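Alpha-11 giardin (Giardia intestinalis, PDB 2II2) binds calcium and, as an annexin, probably acidic phospholipid membranes, and may take part in the parasite's attachment and cytoskeletal remodelling. Local coordinates at residues E12-L17 / I53-K58; D8-V13 / D46-E51; V26-R31 / L71-N76; E35-L40 / L262-H267. One frame throughout, in Å; residues are numbered along the deposited sequence.

Interaction 1 of 4, residues E12-L17 / I53-K58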
# COMPACT_ATOMS: atom_id res chain seq x y z
N GLU A 12 -29.20 -3.70 -10.75
CA GLU A 12 -29.11 -3.98 -9.31
C GLU A 12 -28.17 -3.00 -8.61
O GLU A 12 -28.54 -2.36 -7.61
CB GLU A 12 -28.65 -5.43 -9.09
CG GLU A 12 -28.54 -5.84 -7.62
CD GLU A 12 -27.98 -7.23 -7.44
OE1 GLU A 12 -27.46 -7.84 -8.40
OE2 GLU A 12 -28.06 -7.72 -6.29
N VAL A 13 -26.96 -2.87 -9.14
CA VAL A 13 -26.01 -1.97 -8.50
C VAL A 13 -26.32 -0.49 -8.74
O VAL A 13 -26.03 0.34 -7.90
CB VAL A 13 -24.53 -2.29 -8.84
CG1 VAL A 13 -24.19 -1.97 -10.32
CG2 VAL A 13 -23.59 -1.58 -7.89
N LYS A 14 -26.95 -0.17 -9.88
CA LYS A 14 -27.33 1.21 -10.12
C LYS A 14 -28.31 1.64 -9.02
O LYS A 14 -28.20 2.73 -8.45
CB LYS A 14 -27.93 1.38 -11.52
CG LYS A 14 -28.25 2.82 -11.87
CD LYS A 14 -28.64 2.92 -13.34
CE LYS A 14 -28.83 4.34 -13.83
NZ LYS A 14 -30.11 4.94 -13.32
N ALA A 15 -29.24 0.74 -8.69
CA ALA A 15 -30.22 1.03 -7.65
C ALA A 15 -29.59 1.13 -6.26
O ALA A 15 -29.98 1.99 -5.44
CB ALA A 15 -31.33 -0.00 -7.66
N ILE A 16 -28.64 0.24 -5.96
CA ILE A 16 -27.90 0.30 -4.69
C ILE A 16 -27.22 1.66 -4.54
O ILE A 16 -27.28 2.29 -3.49
CB ILE A 16 -26.86 -0.83 -4.64
CG1 ILE A 16 -27.54 -2.18 -4.40
CG2 ILE A 16 -25.83 -0.59 -3.55
CD1 ILE A 16 -26.63 -3.38 -4.59
N LEU A 17 -26.57 2.09 -5.62
CA LEU A 17 -25.86 3.35 -5.59
C LEU A 17 -26.80 4.55 -5.45
O LEU A 17 -26.56 5.47 -4.62
CB LEU A 17 -24.94 3.46 -6.82
CG LEU A 17 -23.73 2.49 -6.80
CD1 LEU A 17 -23.03 2.50 -8.16
CD2 LEU A 17 -22.74 2.80 -5.68
N ILE A 53 -16.96 4.15 -11.85
CA ILE A 53 -16.25 4.64 -10.69
C ILE A 53 -16.69 6.06 -10.37
O ILE A 53 -16.98 6.37 -9.23
CB ILE A 53 -14.72 4.49 -10.85
CG1 ILE A 53 -14.40 3.01 -11.00
CG2 ILE A 53 -14.00 5.14 -9.65
CD1 ILE A 53 -12.97 2.67 -11.04
N ALA A 54 -16.80 6.90 -11.38
CA ALA A 54 -17.24 8.26 -11.13
C ALA A 54 -18.67 8.29 -10.58
O ALA A 54 -19.00 9.08 -9.72
CB ALA A 54 -17.14 9.11 -12.41
N PHE A 55 -19.52 7.41 -11.10
CA PHE A 55 -20.90 7.33 -10.62
C PHE A 55 -20.93 6.84 -9.18
O PHE A 55 -21.65 7.38 -8.37
CB PHE A 55 -21.73 6.43 -11.52
CG PHE A 55 -23.19 6.36 -11.15
CD1 PHE A 55 -23.99 7.49 -11.26
CD2 PHE A 55 -23.78 5.16 -10.74
CE1 PHE A 55 -25.34 7.46 -10.93
CE2 PHE A 55 -25.13 5.11 -10.40
CZ PHE A 55 -25.92 6.25 -10.50
N LEU A 56 -20.13 5.82 -8.85
CA LEU A 56 -20.00 5.38 -7.46
C LEU A 56 -19.60 6.56 -6.56
O LEU A 56 -20.20 6.77 -5.52
CB LEU A 56 -19.03 4.21 -7.37
CG LEU A 56 -18.81 3.57 -6.00
CD1 LEU A 56 -18.36 2.14 -6.14
CD2 LEU A 56 -17.78 4.36 -5.19
N LYS A 57 -18.61 7.35 -7.00
CA LYS A 57 -18.15 8.48 -6.19
C LYS A 57 -19.23 9.56 -6.08
O LYS A 57 -19.33 10.21 -5.04
CB LYS A 57 -16.87 9.05 -6.77
CG LYS A 57 -15.63 8.20 -6.58
CD LYS A 57 -14.41 8.93 -7.12
CE LYS A 57 -13.17 8.06 -7.21
NZ LYS A 57 -12.10 8.72 -8.01
N LYS A 58 -20.02 9.73 -7.14
CA LYS A 58 -21.10 10.72 -7.13
C LYS A 58 -22.20 10.34 -6.14
O LYS A 58 -22.84 11.20 -5.56
CB LYS A 58 -21.69 10.88 -8.54
CG LYS A 58 -22.61 12.09 -8.71
CD LYS A 58 -23.31 12.09 -10.07
CE LYS A 58 -24.30 13.24 -10.23
NZ LYS A 58 -25.39 13.28 -9.18

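Interaction 2 of 4, residues D8-V13 / D46-E51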
# COMPACT_ATOMS: atom_id res chain seq x y z
N ASP A 8 -28.55 -8.50 -15.16
CA ASP A 8 -29.34 -8.21 -13.97
C ASP A 8 -28.55 -7.41 -12.96
O ASP A 8 -29.09 -6.57 -12.24
CB ASP A 8 -29.86 -9.49 -13.32
CG ASP A 8 -30.78 -10.26 -14.23
OD1 ASP A 8 -31.64 -9.63 -14.89
OD2 ASP A 8 -30.63 -11.50 -14.31
N ALA A 9 -27.25 -7.66 -12.90
CA ALA A 9 -26.42 -7.00 -11.92
C ALA A 9 -26.25 -5.50 -12.16
O ALA A 9 -26.12 -4.76 -11.20
CB ALA A 9 -25.08 -7.68 -11.89
N ILE A 10 -26.31 -5.06 -13.41
CA ILE A 10 -26.16 -3.63 -13.72
C ILE A 10 -27.28 -2.78 -13.11
O ILE A 10 -26.99 -1.85 -12.36
CB ILE A 10 -26.01 -3.42 -15.24
CG1 ILE A 10 -24.60 -3.86 -15.65
CG2 ILE A 10 -26.21 -2.00 -15.65
CD1 ILE A 10 -24.44 -4.12 -17.10
N PRO A 11 -28.55 -3.10 -13.41
CA PRO A 11 -29.61 -2.33 -12.73
C PRO A 11 -29.59 -2.51 -11.20
O PRO A 11 -29.95 -1.60 -10.45
CB PRO A 11 -30.91 -2.87 -13.36
CG PRO A 11 -30.55 -4.08 -14.06
CD PRO A 11 -29.10 -4.05 -14.40
N GLU A 12 -29.20 -3.70 -10.75
CA GLU A 12 -29.11 -3.98 -9.31
C GLU A 12 -28.17 -3.00 -8.61
O GLU A 12 -28.54 -2.36 -7.61
CB GLU A 12 -28.65 -5.43 -9.09
CG GLU A 12 -28.54 -5.84 -7.62
CD GLU A 12 -27.98 -7.23 -7.44
OE1 GLU A 12 -27.46 -7.84 -8.40
OE2 GLU A 12 -28.06 -7.72 -6.29
N VAL A 13 -26.96 -2.87 -9.14
CA VAL A 13 -26.01 -1.97 -8.50
C VAL A 13 -26.32 -0.49 -8.74
O VAL A 13 -26.03 0.34 -7.90
CB VAL A 13 -24.53 -2.29 -8.84
CG1 VAL A 13 -24.19 -1.97 -10.32
CG2 VAL A 13 -23.59 -1.58 -7.89
N ASP A 46 -21.58 0.78 -20.95
CA ASP A 46 -22.26 0.55 -22.24
C ASP A 46 -23.77 0.64 -22.08
O ASP A 46 -24.44 1.25 -22.91
CB ASP A 46 -21.90 -0.81 -22.83
CG ASP A 46 -22.58 -1.06 -24.17
OD1 ASP A 46 -22.20 -0.39 -25.16
OD2 ASP A 46 -23.49 -1.91 -24.20
N THR A 47 -24.29 0.04 -21.02
CA THR A 47 -25.74 -0.02 -20.80
C THR A 47 -26.32 1.32 -20.29
O THR A 47 -27.37 1.77 -20.78
CB THR A 47 -26.06 -1.15 -19.81
OG1 THR A 47 -25.70 -2.42 -20.38
CG2 THR A 47 -27.54 -1.18 -19.41
N THR A 48 -25.63 1.94 -19.33
CA THR A 48 -26.22 3.07 -18.61
C THR A 48 -25.76 4.42 -19.12
O THR A 48 -26.38 5.43 -18.80
CB THR A 48 -25.87 3.03 -17.12
OG1 THR A 48 -24.48 3.32 -16.95
CG2 THR A 48 -26.23 1.64 -16.52
N GLY A 49 -24.64 4.45 -19.83
CA GLY A 49 -24.03 5.72 -20.24
C GLY A 49 -23.14 6.36 -19.17
O GLY A 49 -22.58 7.44 -19.39
N LEU A 50 -23.02 5.72 -18.01
CA LEU A 50 -22.29 6.25 -16.86
C LEU A 50 -21.03 5.45 -16.63
O LEU A 50 -21.07 4.22 -16.58
CB LEU A 50 -23.16 6.16 -15.60
CG LEU A 50 -24.55 6.80 -15.66
CD1 LEU A 50 -25.48 6.28 -14.58
CD2 LEU A 50 -24.45 8.32 -15.65
N GLU A 51 -19.91 6.15 -16.51
CA GLU A 51 -18.68 5.53 -16.05
C GLU A 51 -18.82 5.09 -14.59
O GLU A 51 -19.21 5.89 -13.74
CB GLU A 51 -17.51 6.49 -16.25
CG GLU A 51 -16.14 5.83 -16.17
CD GLU A 51 -15.59 5.76 -14.75
OE1 GLU A 51 -15.56 6.80 -14.07
OE2 GLU A 51 -15.14 4.68 -14.31

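Interaction 3 of 4, residues V26-R31 / L71-N76. With SO4 (sulfate ion), chain B.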
# COMPACT_ATOMS: atom_id res chain seq x y z
N VAL A 26 -21.42 -3.36 -0.26
CA VAL A 26 -20.40 -4.31 0.19
C VAL A 26 -20.72 -5.74 -0.26
O VAL A 26 -19.88 -6.43 -0.84
CB VAL A 26 -20.21 -4.26 1.71
CG1 VAL A 26 -19.29 -5.33 2.23
CG2 VAL A 26 -19.68 -2.89 2.15
N THR A 27 -21.94 -6.18 0.02
CA THR A 27 -22.31 -7.54 -0.33
C THR A 27 -22.35 -7.74 -1.85
O THR A 27 -21.96 -8.80 -2.35
CB THR A 27 -23.62 -7.95 0.34
OG1 THR A 27 -24.67 -7.10 -0.11
CG2 THR A 27 -23.50 -7.82 1.83
N PHE A 28 -22.82 -6.73 -2.57
CA PHE A 28 -22.79 -6.80 -4.03
C PHE A 28 -21.36 -6.99 -4.57
O PHE A 28 -21.09 -7.82 -5.45
CB PHE A 28 -23.44 -5.55 -4.65
CG PHE A 28 -23.39 -5.54 -6.15
CD1 PHE A 28 -24.39 -6.16 -6.91
CD2 PHE A 28 -22.33 -4.96 -6.82
CE1 PHE A 28 -24.33 -6.16 -8.30
CE2 PHE A 28 -22.24 -4.98 -8.19
CZ PHE A 28 -23.25 -5.58 -8.93
N THR A 29 -20.45 -6.18 -4.03
CA THR A 29 -19.07 -6.19 -4.49
C THR A 29 -18.42 -7.55 -4.25
O THR A 29 -17.58 -7.97 -5.03
CB THR A 29 -18.29 -5.05 -3.85
OG1 THR A 29 -18.89 -3.81 -4.25
CG2 THR A 29 -16.83 -5.04 -4.28
N SER A 30 -18.83 -8.22 -3.18
CA SER A 30 -18.24 -9.50 -2.79
C SER A 30 -18.40 -10.60 -3.85
O SER A 30 -17.69 -11.63 -3.83
CB SER A 30 -18.85 -9.99 -1.47
OG SER A 30 -20.11 -10.61 -1.69
N ARG A 31 -19.32 -10.42 -4.80
CA ARG A 31 -19.66 -11.47 -5.74
C ARG A 31 -18.65 -11.69 -6.83
O ARG A 31 -18.68 -12.74 -7.46
CB ARG A 31 -21.00 -11.15 -6.41
CG ARG A 31 -22.16 -11.11 -5.49
CD ARG A 31 -23.41 -11.02 -6.30
NE ARG A 31 -24.39 -10.26 -5.56
CZ ARG A 31 -25.37 -9.59 -6.12
NH1 ARG A 31 -25.52 -9.61 -7.45
NH2 ARG A 31 -26.21 -8.91 -5.35
N LEU A 71 -11.04 2.53 -5.11
CA LEU A 71 -9.78 1.87 -5.42
C LEU A 71 -9.99 0.39 -5.73
O LEU A 71 -9.46 -0.12 -6.72
CB LEU A 71 -8.79 2.04 -4.26
CG LEU A 71 -8.23 3.44 -4.01
CD1 LEU A 71 -7.36 3.42 -2.76
CD2 LEU A 71 -7.43 3.99 -5.22
N GLY A 72 -10.79 -0.28 -4.90
CA GLY A 72 -11.00 -1.72 -5.05
C GLY A 72 -11.71 -2.08 -6.36
O GLY A 72 -11.40 -3.11 -6.96
N TRP A 73 -12.65 -1.25 -6.82
CA TRP A 73 -13.34 -1.50 -8.09
C TRP A 73 -12.51 -1.21 -9.34
O TRP A 73 -12.87 -1.65 -10.42
CB TRP A 73 -14.65 -0.69 -8.15
CG TRP A 73 -15.79 -1.41 -7.57
CD1 TRP A 73 -16.32 -1.32 -6.31
CD2 TRP A 73 -16.56 -2.40 -8.25
NE1 TRP A 73 -17.39 -2.17 -6.19
CE2 TRP A 73 -17.56 -2.85 -7.36
CE3 TRP A 73 -16.52 -2.93 -9.55
CZ2 TRP A 73 -18.51 -3.82 -7.72
CZ3 TRP A 73 -17.48 -3.90 -9.90
CH2 TRP A 73 -18.44 -4.34 -8.98
N ASP A 74 -11.43 -0.43 -9.20
CA ASP A 74 -10.63 -0.05 -10.37
C ASP A 74 -9.64 -1.15 -10.73
O ASP A 74 -9.41 -2.09 -9.95
CB ASP A 74 -9.85 1.24 -10.02
CG ASP A 74 -9.45 2.06 -11.26
OD1 ASP A 74 -9.67 1.61 -12.41
OD2 ASP A 74 -8.93 3.17 -11.03
N CYS A 75 -9.03 -1.03 -11.91
CA CYS A 75 -7.83 -1.82 -12.24
C CYS A 75 -6.65 -1.36 -11.38
O CYS A 75 -6.51 -0.16 -11.08
CB CYS A 75 -7.52 -1.73 -13.73
SG CYS A 75 -8.76 -2.58 -14.71
N ASN A 76 -5.80 -2.30 -10.97
CA ASN A 76 -4.79 -2.03 -9.96
C ASN A 76 -3.79 -0.94 -10.40
O ASN A 76 -3.41 -0.09 -9.59
CB ASN A 76 -4.08 -3.33 -9.64
CG ASN A 76 -3.08 -3.18 -8.55
OD1 ASN A 76 -1.87 -3.06 -8.81
ND2 ASN A 76 -3.56 -3.16 -7.32
S SO4 B . -6.59 -5.70 -12.94
O1 SO4 B . -5.88 -6.98 -12.86
O2 SO4 B . -7.95 -5.95 -13.38
O3 SO4 B . -6.57 -5.00 -11.65
O4 SO4 B . -5.92 -4.87 -13.95

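Interaction 4 of 4, residues E35-L40 / L262-H267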
# COMPACT_ATOMS: atom_id res chain seq x y z
N GLU A 35 -11.34 -10.01 -12.65
CA GLU A 35 -11.66 -10.05 -14.07
C GLU A 35 -13.13 -9.64 -14.28
O GLU A 35 -13.45 -8.89 -15.22
CB GLU A 35 -11.42 -11.44 -14.61
CG GLU A 35 -11.71 -11.59 -16.08
CD GLU A 35 -11.56 -13.03 -16.52
OE1 GLU A 35 -10.51 -13.62 -16.19
OE2 GLU A 35 -12.49 -13.55 -17.19
N GLU A 36 -14.01 -10.16 -13.42
CA GLU A 36 -15.43 -9.84 -13.49
C GLU A 36 -15.72 -8.38 -13.16
O GLU A 36 -16.60 -7.77 -13.77
CB GLU A 36 -16.26 -10.77 -12.60
CG GLU A 36 -16.28 -12.22 -13.08
CD GLU A 36 -16.81 -13.19 -12.05
OE1 GLU A 36 -16.78 -12.89 -10.85
OE2 GLU A 36 -17.24 -14.30 -12.44
N ARG A 37 -14.99 -7.80 -12.19
CA ARG A 37 -15.25 -6.40 -11.88
C ARG A 37 -14.98 -5.53 -13.10
O ARG A 37 -15.72 -4.59 -13.37
CB ARG A 37 -14.42 -5.90 -10.68
CG ARG A 37 -14.86 -6.50 -9.38
CD ARG A 37 -14.21 -5.83 -8.21
NE ARG A 37 -12.76 -5.98 -8.12
CZ ARG A 37 -12.12 -7.04 -7.62
NH1 ARG A 37 -12.78 -8.11 -7.20
NH2 ARG A 37 -10.79 -7.03 -7.55
N LYS A 38 -13.92 -5.86 -13.83
CA LYS A 38 -13.54 -5.07 -15.01
C LYS A 38 -14.62 -5.20 -16.09
O LYS A 38 -15.09 -4.20 -16.67
CB LYS A 38 -12.18 -5.55 -15.54
CG LYS A 38 -11.61 -4.72 -16.70
CD LYS A 38 -10.29 -5.34 -17.21
CE LYS A 38 -9.68 -4.48 -18.31
NZ LYS A 38 -8.39 -5.03 -18.78
N GLU A 39 -15.04 -6.44 -16.34
CA GLU A 39 -16.12 -6.68 -17.32
C GLU A 39 -17.42 -5.99 -16.92
O GLU A 39 -18.11 -5.41 -17.76
CB GLU A 39 -16.37 -8.18 -17.51
CG GLU A 39 -15.24 -8.87 -18.26
CD GLU A 39 -15.48 -10.35 -18.53
OE1 GLU A 39 -16.31 -11.01 -17.83
OE2 GLU A 39 -14.84 -10.88 -19.46
N LEU A 40 -17.76 -6.05 -15.64
CA LEU A 40 -18.98 -5.44 -15.15
C LEU A 40 -18.92 -3.93 -15.37
O LEU A 40 -19.89 -3.33 -15.83
CB LEU A 40 -19.19 -5.80 -13.69
CG LEU A 40 -20.51 -5.39 -13.06
CD1 LEU A 40 -20.80 -6.35 -11.91
CD2 LEU A 40 -20.47 -3.96 -12.53
N LEU A 262 -5.65 -1.43 -2.78
CA LEU A 262 -4.55 -1.81 -3.66
C LEU A 262 -4.13 -3.30 -3.61
O LEU A 262 -3.76 -3.88 -4.63
CB LEU A 262 -3.30 -0.97 -3.39
CG LEU A 262 -3.39 0.54 -3.67
CD1 LEU A 262 -2.09 1.24 -3.26
CD2 LEU A 262 -3.62 0.73 -5.17
N PHE A 263 -4.17 -3.88 -2.40
CA PHE A 263 -3.44 -5.13 -2.20
C PHE A 263 -4.28 -6.32 -1.78
O PHE A 263 -3.72 -7.42 -1.64
CB PHE A 263 -2.32 -4.91 -1.20
CG PHE A 263 -1.36 -3.82 -1.59
CD1 PHE A 263 -0.72 -3.83 -2.82
CD2 PHE A 263 -1.11 -2.76 -0.71
CE1 PHE A 263 0.16 -2.81 -3.17
CE2 PHE A 263 -0.22 -1.75 -1.06
CZ PHE A 263 0.41 -1.77 -2.28
N HIS A 264 -5.60 -6.13 -1.64
CA HIS A 264 -6.42 -7.23 -1.10
C HIS A 264 -6.37 -8.50 -1.96
O HIS A 264 -6.49 -9.61 -1.43
CB HIS A 264 -7.88 -6.81 -0.89
CG HIS A 264 -8.60 -6.57 -2.17
ND1 HIS A 264 -9.49 -7.48 -2.69
CD2 HIS A 264 -8.47 -5.59 -3.09
CE1 HIS A 264 -9.92 -7.04 -3.86
NE2 HIS A 264 -9.29 -5.91 -4.15
N ASP A 265 -6.25 -8.35 -3.28
CA ASP A 265 -6.11 -9.53 -4.13
C ASP A 265 -4.65 -9.93 -4.30
O ASP A 265 -4.28 -11.10 -4.15
CB ASP A 265 -6.68 -9.34 -5.57
CG ASP A 265 -8.20 -9.32 -5.61
OD1 ASP A 265 -8.88 -10.14 -4.95
OD2 ASP A 265 -8.73 -8.48 -6.37
N LEU A 266 -3.81 -8.95 -4.66
CA LEU A 266 -2.43 -9.25 -5.02
C LEU A 266 -1.67 -9.89 -3.87
O LEU A 266 -0.76 -10.71 -4.08
CB LEU A 266 -1.70 -7.97 -5.45
CG LEU A 266 -2.06 -7.47 -6.84
CD1 LEU A 266 -1.48 -6.07 -6.98
CD2 LEU A 266 -1.52 -8.41 -7.94
N HIS A 267 -2.02 -9.46 -2.65
CA HIS A 267 -1.34 -9.90 -1.43
C HIS A 267 -2.35 -10.44 -0.44
O HIS A 267 -2.31 -10.09 0.76
CB HIS A 267 -0.45 -8.81 -0.87
CG HIS A 267 0.55 -8.36 -1.87
ND1 HIS A 267 1.52 -9.21 -2.39
CD2 HIS A 267 0.64 -7.21 -2.57
CE1 HIS A 267 2.20 -8.57 -3.32
NE2 HIS A 267 1.69 -7.35 -3.45
O HOH W 1 -9.27 -4.72 -6.56
O HOH W 2 -11.29 -10.22 -5.99

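Interaction 1 of 4, residues E12-L17 / I53-K58
Leu-17 and Phe-55 join two helices of the all-helical annexin fold, helix 9-18 and helix 52-59. The local axes come within 10.4 Å of each other and their N-to-C directions differ by 30°, so the two run roughly parallel, with side chains filling the gap between them.

Leu-17 can be followed outward. Its CB already lies against the aromatic ring, 3.9 Å from Phe-55 CE2. Beyond CG, which stands anti to the carbonyl carbon (chi1 -69°), the two methyls part company. CD1 stays with the ring and comes 3.8 Å from Phe-55 CD2. CD2 turns to the next residue and sits 4.0 Å from Leu-56 CG, near the point where the backbones are closest, Leu-17 CA and Leu-56 CA being 6.5 Å apart. One leucine thus bridges two successive residues of the facing helix.

The Phe-55 ring reaches across because its CG is anti to the backbone N (chi1 -176°). Leu-17 approaches it obliquely, whereas the Lys-14 chain passes at about a right angle and offers only methylene carbon; its NZ is engaged by a salt bridge to Glu-18. Leu-17 also touches Ile-60, and Leu-56 lies close to Glu-66; both of these residues bind calcium in another crystal structure of this protein. On the outer side the contact closes with Lys-14 CG, 4.1 Å from Phe-55 CE2.

Interaction 2 of 4, residues D8-V13 / D46-E51
Ile-10 meets Thr-47 and Thr-48 where the first turn of helix 9-18 packs on the C-terminal end of helix 34-48, a helix-end contact within the all-helical annexin fold. The nearest CA atoms, those of Ile-10 and Thr-47, are 8.0 Å apart, and the summed buried area is a modest 106 Å².

The apolar part is carried by both branches of Ile-10. CG2 is the inner one, touching Thr-48 CG2 at 3.7 Å and Thr-47 CG2 at 4.1 Å, so it meets the methyls of two consecutive residues. The longer branch, whose CG1 is anti to the carbonyl carbon, carries CD1 to within 3.9 Å of Thr-47 OG1; Thr-47 thus touches Ile-10 with both OG1 and CG2. Farther along the same face, Ile-10 continues onto Gln-43 and Phe-44.

The polar interactions run within the helix end instead of between the segments. Thr-47 OG1 is hydrogen-bonded to Gln-43 O, and Thr-48 OG1 to Phe-44 O. In Thr-48 the hydroxyl serves the backbone while CG2 meets the isoleucine, a division that follows from chi1 of 70°, which sets OG1 between the backbone N and the carbonyl carbon. Gly-49 then leaves helical geometry with positive phi (83°), and Glu-51 takes the N-cap position of helix 52-59. The chain after the helix is tied by an ST turn: Leu-50 N donates to Thr-48 OG1 over 3.0 Å, with an N-H...O angle of 155°.

Interaction 3 of 4, residues V26-R31 / L71-N76
Within the all-helical annexin fold, helix 22-29 and helix 64-73 face each other near their C-terminal ends, with the CA atoms of Thr-29 and Trp-73, 8.2 Å apart, as the nearest backbone pair. Side chains span this distance, chiefly the indole of Trp-73.

The polar link is a hydrogen bond from Trp-73 NE1 to Thr-29 OG1, 3.0 Å long. It is bent, with an N-H...O angle of 140°, and OG1 lies 17° out of the indole plane. OG1 also bonds to Leu-25 O, one turn earlier in its own helix, so the hydroxyl is held from two directions. Thr-29 CG2 also lies beside the indole, 3.5 Å from Trp-73 NE1, and packs on Trp-73 CE2.

The far corner of the indole meets Phe-28, whose CG is anti to the backbone N (chi1 178°). Trp-73 CH2 comes to the edge of the phenyl ring, 3.9 Å from Phe-28 CE2, and the two side chains cross at about a right angle. Phe-28 also packs against helix 9-18, and Trp-73 against Phe-52 and Arg-37, so the pair belongs to a wider buried cluster, with the arginine chain along the indole.

Past the helix end, Cys-75 is the N-cap residue of helix 76-89, and a sulfate, probably from the crystallisation liquor, accepts a bond from Asn-76 N at O3 (2.9 Å). A first-turn amide suits such an anion. In the buried contact itself, the single indole N-H is satisfied by the threonine hydroxyl, which implies that this bond is likely to orient the ring while its hydrocarbon rim supplies the packing.

Interaction 4 of 4, residues E35-L40 / L262-H267
Arg-37 NH2 is gripped by a carboxylate and, more weakly, by a water. Its main partner is Asp-265 OD2, 2.8 Å away, in a salt bridge that also counts as a hydrogen bond, with an N-H...O angle of 147°. The oxygen lies at the guanidinium edge, in its plane, and is met nearly along its C-O axis. Guanidinium and carboxylate are nearly coplanar, at 17°, and the two side chains come from opposite directions.

The other ends of the two groups are joined through solvent. Arg-37 NH1 donates to a water 2.9 Å away, which in turn donates to Asp-265 OD1 over 2.6 Å. Direct bond and water bridge together make a doubly linked pair, which should limit rotation of either plane.

A second water connects the arginine to His-264. It accepts a weak bond from Arg-37 NH2 and lies 2.7 Å from His-264 NE2, in the imidazole plane. The imidazole edge itself reaches the arginine: His-264 CE1 lies 3.8 Å from Arg-37 NH2, and the ring is turned 50° to the guanidinium. Its other nitrogen, ND1, is hydrogen-bonded elsewhere, and the ring meets Phe-305.

Although the segments are 222 residues apart in sequence, the contact joins helix 34-48 to the residues around the end of helix 249-263, in the annexin domain near the C-terminus. Arg-37 extends there past Trp-32 and Trp-73 with a bend at chi3. Burial of the arginine should strengthen this ion pair, although Asp-265 is partly exposed, and the carboxylate probably keeps the guanidinium charge balanced; the two waters imply that the junction is partly hydrated.

In the fold
Interactions 1 and 2 share helix 9-18 and lie toward the periphery, about 25 and 30 Å from the chain's centre; both are apolar and only partly buried, and they touch through Leu-50 against Phe-55 and Lys-14. Interactions 3 and 4 are buried and lie nearer the centre, about 17 and 15 Å away, and each has a polar bond across its segments: an indole-hydroxyl bond in one, a hydrated salt bridge in the other. Arg-37 packs on Trp-73 to join these two. Helix 34-48 serves interactions 2 and 4, spanning from the periphery toward the C-terminal part, while Val-13 against Phe-28 connects interaction 1 with interaction 3.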